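Local coordinates for short-chain dehydrogenase/reductase SDR (PDB 3GUY), which probably catalyses NAD(P)-dependent oxidation or reduction of a substrate not yet identified, at residues D[54-57]-D[61-64]; D[89-94]-D[140-145]. The protein carries 2 engineered substitutions. All coordinates share one frame; numbering follows the deposited sequence.

Interaction 1 (D[54-57]-D[61-64]); sequences RDLA and EVEQ. Engineered in segment 54-57: Arg54 (natural residue Cys).
Glu61 OE1 accepts from the backbone N of Asp55 at 3.0 Å in an almost straight bond whose donor comes from above the carboxylate plane. Arg54, an engineered residue, spends a single nitrogen on two acceptors: NH2 donates to Glu61 O at 2.8 Å, on a lone pair in the carbonyl plane, and to Gln64 OE1 at 3.1 Å. The amide oxygen lies close to the guanidinium plane, whereas NH2 stands above the amide plane. Bends at chi2 (-97°) and chi3 (74°) turn one guanidinium face against Glu61, with OE1 above it, offset toward the rim. The salt bridge of Arg54 NH1 with Glu61 OE1, 3.7 Å, is long and rests on charge alone, with no N-H aimed at the oxygen. The loop leads from edge strand 51-53 of a Rossmann fold into helix 59-67; in classical family members an Asp followed by Leu or Val at this place meets the cofactor adenine, a role Asp55 may share. Its OD1 accepts from Ala57 N at 3.0 Å, closing an Asx turn. Leu56 CD2 packs across Val62 CG2 (3.6 Å), and Val62 CG2 also meets Leu56 O at 3.4 Å. Asn109 ND2 of helix 93-118 donates to Leu56 O.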
loop_
_atom_site.group_PDB
_atom_site.type_symbol
_atom_site.label_atom_id
_atom_site.label_comp_id
_atom_site.label_asym_id
_atom_site.label_seq_id
_atom_site.Cartn_x
_atom_site.Cartn_y
_atom_site.Cartn_z
ATOM N N ARG D 54 -7.396 -31.477 -11.895
ATOM C CA ARG D 54 -7.040 -31.471 -10.489
ATOM C C ARG D 54 -7.871 -30.435 -9.731
ATOM O O ARG D 54 -8.243 -29.407 -10.290
ATOM C CB ARG D 54 -5.570 -31.114 -10.287
ATOM C CG ARG D 54 -4.526 -31.915 -11.069
ATOM C CD ARG D 54 -3.921 -33.019 -10.287
ATOM N NE ARG D 54 -4.853 -34.126 -10.134
ATOM C CZ ARG D 54 -4.707 -35.133 -9.269
ATOM N NH1 ARG D 54 -5.606 -36.092 -9.241
ATOM N NH2 ARG D 54 -3.677 -35.186 -8.437
ATOM N N ASP D 55 -8.183 -30.754 -8.476
ATOM C CA ASP D 55 -8.697 -29.789 -7.509
ATOM C C ASP D 55 -7.508 -29.264 -6.716
ATOM O O ASP D 55 -7.007 -29.934 -5.826
ATOM C CB ASP D 55 -9.720 -30.456 -6.556
ATOM C CG ASP D 55 -10.313 -29.471 -5.525
ATOM O OD1 ASP D 55 -9.962 -28.252 -5.533
ATOM O OD2 ASP D 55 -11.128 -29.937 -4.683
ATOM N N LEU D 56 -7.061 -28.057 -7.043
ATOM C CA LEU D 56 -5.882 -27.472 -6.412
ATOM C C LEU D 56 -6.102 -27.140 -4.916
ATOM O O LEU D 56 -5.145 -26.887 -4.191
ATOM C CB LEU D 56 -5.460 -26.214 -7.176
ATOM C CG LEU D 56 -5.103 -26.479 -8.653
ATOM C CD1 LEU D 56 -4.814 -25.183 -9.386
ATOM C CD2 LEU D 56 -3.934 -27.449 -8.795
ATOM N N ALA D 57 -7.353 -27.157 -4.469
ATOM C CA ALA D 57 -7.667 -26.942 -3.038
ATOM C C ALA D 57 -7.267 -28.142 -2.194
ATOM O O ALA D 57 -7.288 -28.081 -0.998
ATOM C CB ALA D 57 -9.171 -26.597 -2.844
ATOM N N GLU D 61 -3.804 -33.684 -4.147
ATOM C CA GLU D 61 -3.899 -33.636 -5.594
ATOM C C GLU D 61 -2.784 -32.755 -6.209
ATOM O O GLU D 61 -2.248 -33.087 -7.282
ATOM C CB GLU D 61 -5.305 -33.228 -6.058
ATOM C CG GLU D 61 -6.382 -34.297 -5.740
ATOM C CD GLU D 61 -7.717 -34.104 -6.495
ATOM O OE1 GLU D 61 -7.740 -33.592 -7.644
ATOM O OE2 GLU D 61 -8.764 -34.509 -5.934
ATOM N N VAL D 62 -2.400 -31.678 -5.525
ATOM C CA VAL D 62 -1.323 -30.799 -6.007
ATOM C C VAL D 62 0.060 -31.484 -5.932
ATOM O O VAL D 62 0.891 -31.346 -6.829
ATOM C CB VAL D 62 -1.339 -29.444 -5.254
ATOM C CG1 VAL D 62 -0.095 -28.644 -5.522
ATOM C CG2 VAL D 62 -2.597 -28.673 -5.658
ATOM N N GLU D 63 0.280 -32.245 -4.874
ATOM C CA GLU D 63 1.510 -33.001 -4.710
ATOM C C GLU D 63 1.606 -34.068 -5.819
ATOM O O GLU D 63 2.655 -34.245 -6.403
ATOM C CB GLU D 63 1.561 -33.565 -3.276
ATOM C CG GLU D 63 2.547 -34.687 -2.968
ATOM C CD GLU D 63 1.908 -35.665 -1.966
ATOM O OE1 GLU D 63 1.801 -35.303 -0.769
ATOM O OE2 GLU D 63 1.453 -36.756 -2.395
ATOM N N GLN D 64 0.497 -34.723 -6.153
ATOM C CA GLN D 64 0.496 -35.702 -7.268
ATOM C C GLN D 64 0.663 -35.063 -8.642
ATOM O O GLN D 64 1.210 -35.684 -9.549
ATOM C CB GLN D 64 -0.794 -36.490 -7.301
ATOM C CG GLN D 64 -0.945 -37.477 -6.147
ATOM C CD GLN D 64 -2.399 -37.709 -5.805
ATOM O OE1 GLN D 64 -3.271 -37.706 -6.690
ATOM N NE2 GLN D 64 -2.680 -37.877 -4.506
#

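Interaction 2 (D[89-94]-D[140-145]); sequences QEQDPE and ESTYCA
With chi1 near -69° and an extended chain beyond CG, Gln91 carries its amide across to Thr142, whose own chi1 of 52° sets OG1 between the backbone N and the carbonyl carbon. The two side chains run past one another in opposite directions, and their meeting is a hydrogen bond in which Thr142 OG1 donates to Gln91 OE1 at 2.7 Å. The hydroxyl lies in the plane of the amide, on a lone pair of OE1, while CG2 of Thr142 rests 3.5 Å from the same oxygen. A water closes the ring: it accepts from Gln91 NE2 at 3.1 Å and donates to Thr142 OG1 at 2.7 Å. The same water accepts from Tyr143 N at 3.0 Å, an amide of the first helical turn. Gln91 thus joins the linker before helix 93-118 to the start of helix 141-160, whose N-cap is Glu140. Helix 93-118 has its own cap, Asp92 OD1 accepting from Glu94 N at 3.0 Å. These two long helices are the ones that classical relatives use to form their dimer interface, and here Arg112 of the second subunit donates to Gln91 O. Tyr143 opens the YxxxK sequence of the family and touches Ser130, consistent with a place in the active site. Gln91 NE2 also donates to Gly86 O, so donors and acceptors around the Gln91 amide specify which way round it sits; the threonine hydroxyl both gives and receives, and the water supplies Tyr143 N with an acceptor within a buried contact.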
loop_
_atom_site.group_PDB
_atom_site.type_symbol
_atom_site.label_atom_id
_atom_site.label_comp_id
_atom_site.label_asym_id
_atom_site.label_seq_id
_atom_site.Cartn_x
_atom_site.Cartn_y
_atom_site.Cartn_z
ATOM N N GLN D 89 -23.236 -8.690 3.810
ATOM C CA GLN D 89 -24.383 -9.277 4.483
ATOM C C GLN D 89 -25.249 -10.138 3.533
ATOM O O GLN D 89 -25.997 -11.003 4.003
ATOM C CB GLN D 89 -25.232 -8.202 5.156
ATOM C CG GLN D 89 -26.070 -7.319 4.187
ATOM C CD GLN D 89 -25.354 -6.041 3.728
ATOM O OE1 GLN D 89 -26.017 -5.051 3.379
ATOM N NE2 GLN D 89 -24.018 -6.041 3.750
ATOM N N GLU D 90 -25.154 -9.901 2.227
ATOM C CA GLU D 90 -25.915 -10.681 1.227
ATOM C C GLU D 90 -25.159 -11.921 0.809
ATOM O O GLU D 90 -25.713 -12.766 0.133
ATOM C CB GLU D 90 -26.109 -9.936 -0.094
ATOM C CG GLU D 90 -26.266 -8.473 -0.033
ATOM C CD GLU D 90 -27.662 -8.062 0.304
ATOM O OE1 GLU D 90 -28.052 -6.937 -0.112
ATOM O OE2 GLU D 90 -28.345 -8.865 0.972
ATOM N N GLN D 91 -23.872 -12.013 1.140
ATOM C CA GLN D 91 -23.094 -13.140 0.660
ATOM C C GLN D 91 -23.400 -14.427 1.427
ATOM O O GLN D 91 -23.586 -14.424 2.645
ATOM C CB GLN D 91 -21.600 -12.814 0.692
ATOM C CG GLN D 91 -21.206 -11.757 -0.349
ATOM C CD GLN D 91 -19.674 -11.680 -0.560
ATOM O OE1 GLN D 91 -18.920 -12.541 -0.098
ATOM N NE2 GLN D 91 -19.231 -10.666 -1.299
ATOM N N ASP D 92 -23.419 -15.523 0.700
ATOM C CA ASP D 92 -23.706 -16.833 1.259
ATOM C C ASP D 92 -22.392 -17.427 1.813
ATOM O O ASP D 92 -21.418 -17.502 1.105
ATOM C CB ASP D 92 -24.304 -17.674 0.128
ATOM C CG ASP D 92 -24.500 -19.138 0.490
ATOM O OD1 ASP D 92 -24.080 -19.595 1.580
ATOM O OD2 ASP D 92 -25.071 -19.829 -0.379
ATOM N N PRO D 93 -22.364 -17.846 3.096
ATOM C CA PRO D 93 -21.099 -18.329 3.626
ATOM C C PRO D 93 -20.487 -19.524 2.911
ATOM O O PRO D 93 -19.268 -19.640 2.892
ATOM C CB PRO D 93 -21.437 -18.684 5.076
ATOM C CG PRO D 93 -22.565 -17.783 5.422
ATOM C CD PRO D 93 -23.362 -17.671 4.156
ATOM N N GLU D 94 -21.304 -20.397 2.328
ATOM C CA GLU D 94 -20.806 -21.609 1.621
ATOM C C GLU D 94 -20.049 -21.168 0.358
ATOM O O GLU D 94 -18.994 -21.685 0.038
ATOM C CB GLU D 94 -21.959 -22.507 1.173
ATOM C CG GLU D 94 -22.249 -23.732 2.003
ATOM C CD GLU D 94 -23.008 -24.803 1.141
ATOM O OE1 GLU D 94 -22.546 -25.963 1.057
ATOM O OE2 GLU D 94 -24.045 -24.460 0.519
ATOM N N GLU D 140 -17.052 -6.407 -3.069
ATOM C CA GLU D 140 -16.076 -7.419 -3.421
ATOM C C GLU D 140 -15.224 -7.770 -2.216
ATOM O O GLU D 140 -14.044 -8.142 -2.352
ATOM C CB GLU D 140 -15.197 -6.915 -4.583
ATOM C CG GLU D 140 -15.914 -6.411 -5.775
ATOM C CD GLU D 140 -14.978 -6.100 -6.935
ATOM O OE1 GLU D 140 -13.875 -6.723 -7.106
ATOM O OE2 GLU D 140 -15.387 -5.233 -7.721
ATOM N N SER D 141 -15.802 -7.654 -1.027
ATOM C CA SER D 141 -14.985 -7.656 0.161
ATOM C C SER D 141 -14.211 -8.989 0.321
ATOM O O SER D 141 -13.069 -8.969 0.710
ATOM C CB SER D 141 -15.792 -7.334 1.389
ATOM O OG SER D 141 -16.730 -8.335 1.710
ATOM N N THR D 142 -14.875 -10.114 0.111
ATOM C CA THR D 142 -14.232 -11.444 0.247
ATOM C C THR D 142 -13.335 -11.793 -0.942
ATOM O O THR D 142 -12.370 -12.564 -0.805
ATOM C CB THR D 142 -15.283 -12.539 0.406
ATOM O OG1 THR D 142 -16.248 -12.413 -0.671
ATOM C CG2 THR D 142 -15.978 -12.407 1.796
ATOM N N TYR D 143 -13.675 -11.257 -2.111
ATOM C CA TYR D 143 -12.806 -11.352 -3.301
ATOM C C TYR D 143 -11.519 -10.609 -3.077
ATOM O O TYR D 143 -10.460 -11.188 -3.248
ATOM C CB TYR D 143 -13.466 -10.813 -4.547
ATOM C CG TYR D 143 -12.686 -11.087 -5.810
ATOM C CD1 TYR D 143 -12.477 -12.396 -6.266
ATOM C CD2 TYR D 143 -12.156 -10.048 -6.541
ATOM C CE1 TYR D 143 -11.747 -12.654 -7.419
ATOM C CE2 TYR D 143 -11.472 -10.292 -7.723
ATOM C CZ TYR D 143 -11.263 -11.606 -8.152
ATOM O OH TYR D 143 -10.556 -11.863 -9.298
ATOM N N CYS D 144 -11.617 -9.362 -2.610
ATOM C CA CYS D 144 -10.442 -8.626 -2.240
ATOM C C CYS D 144 -9.707 -9.389 -1.158
ATOM O O CYS D 144 -8.468 -9.525 -1.198
ATOM C CB CYS D 144 -10.781 -7.202 -1.744
ATOM S SG CYS D 144 -11.348 -6.076 -3.022
ATOM N N ALA D 145 -10.442 -9.906 -0.183
ATOM C CA ALA D 145 -9.778 -10.612 0.910
ATOM C C ALA D 145 -8.843 -11.700 0.404
ATOM O O ALA D 145 -7.642 -11.715 0.778
ATOM C CB ALA D 145 -10.793 -11.180 1.884
HETATM O O HOH W 1 -16.545 -10.753 -2.762
#

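Overall arrangement
Helix 93-118 connects the two contacts. Interaction 2 lies at its N-terminal end, whereas the loop and helix of interaction 1 pack farther along it, around Ser106, Asn109 and Glu113. Their centres are 24 Å apart and their nearest atoms about 11 Å, with no direct touch. In the Rossmann fold they also serve different regions: interaction 1 follows edge strand 51-53, where relatives bind the adenine end of the cofactor, and interaction 2 borders Tyr143, probably part of the catalytic centre. They differ too at the subunit interface: the second subunit reaches residues 89-94 and 140-145, whereas no other chain of the assembly touches 54-57 or 61-64.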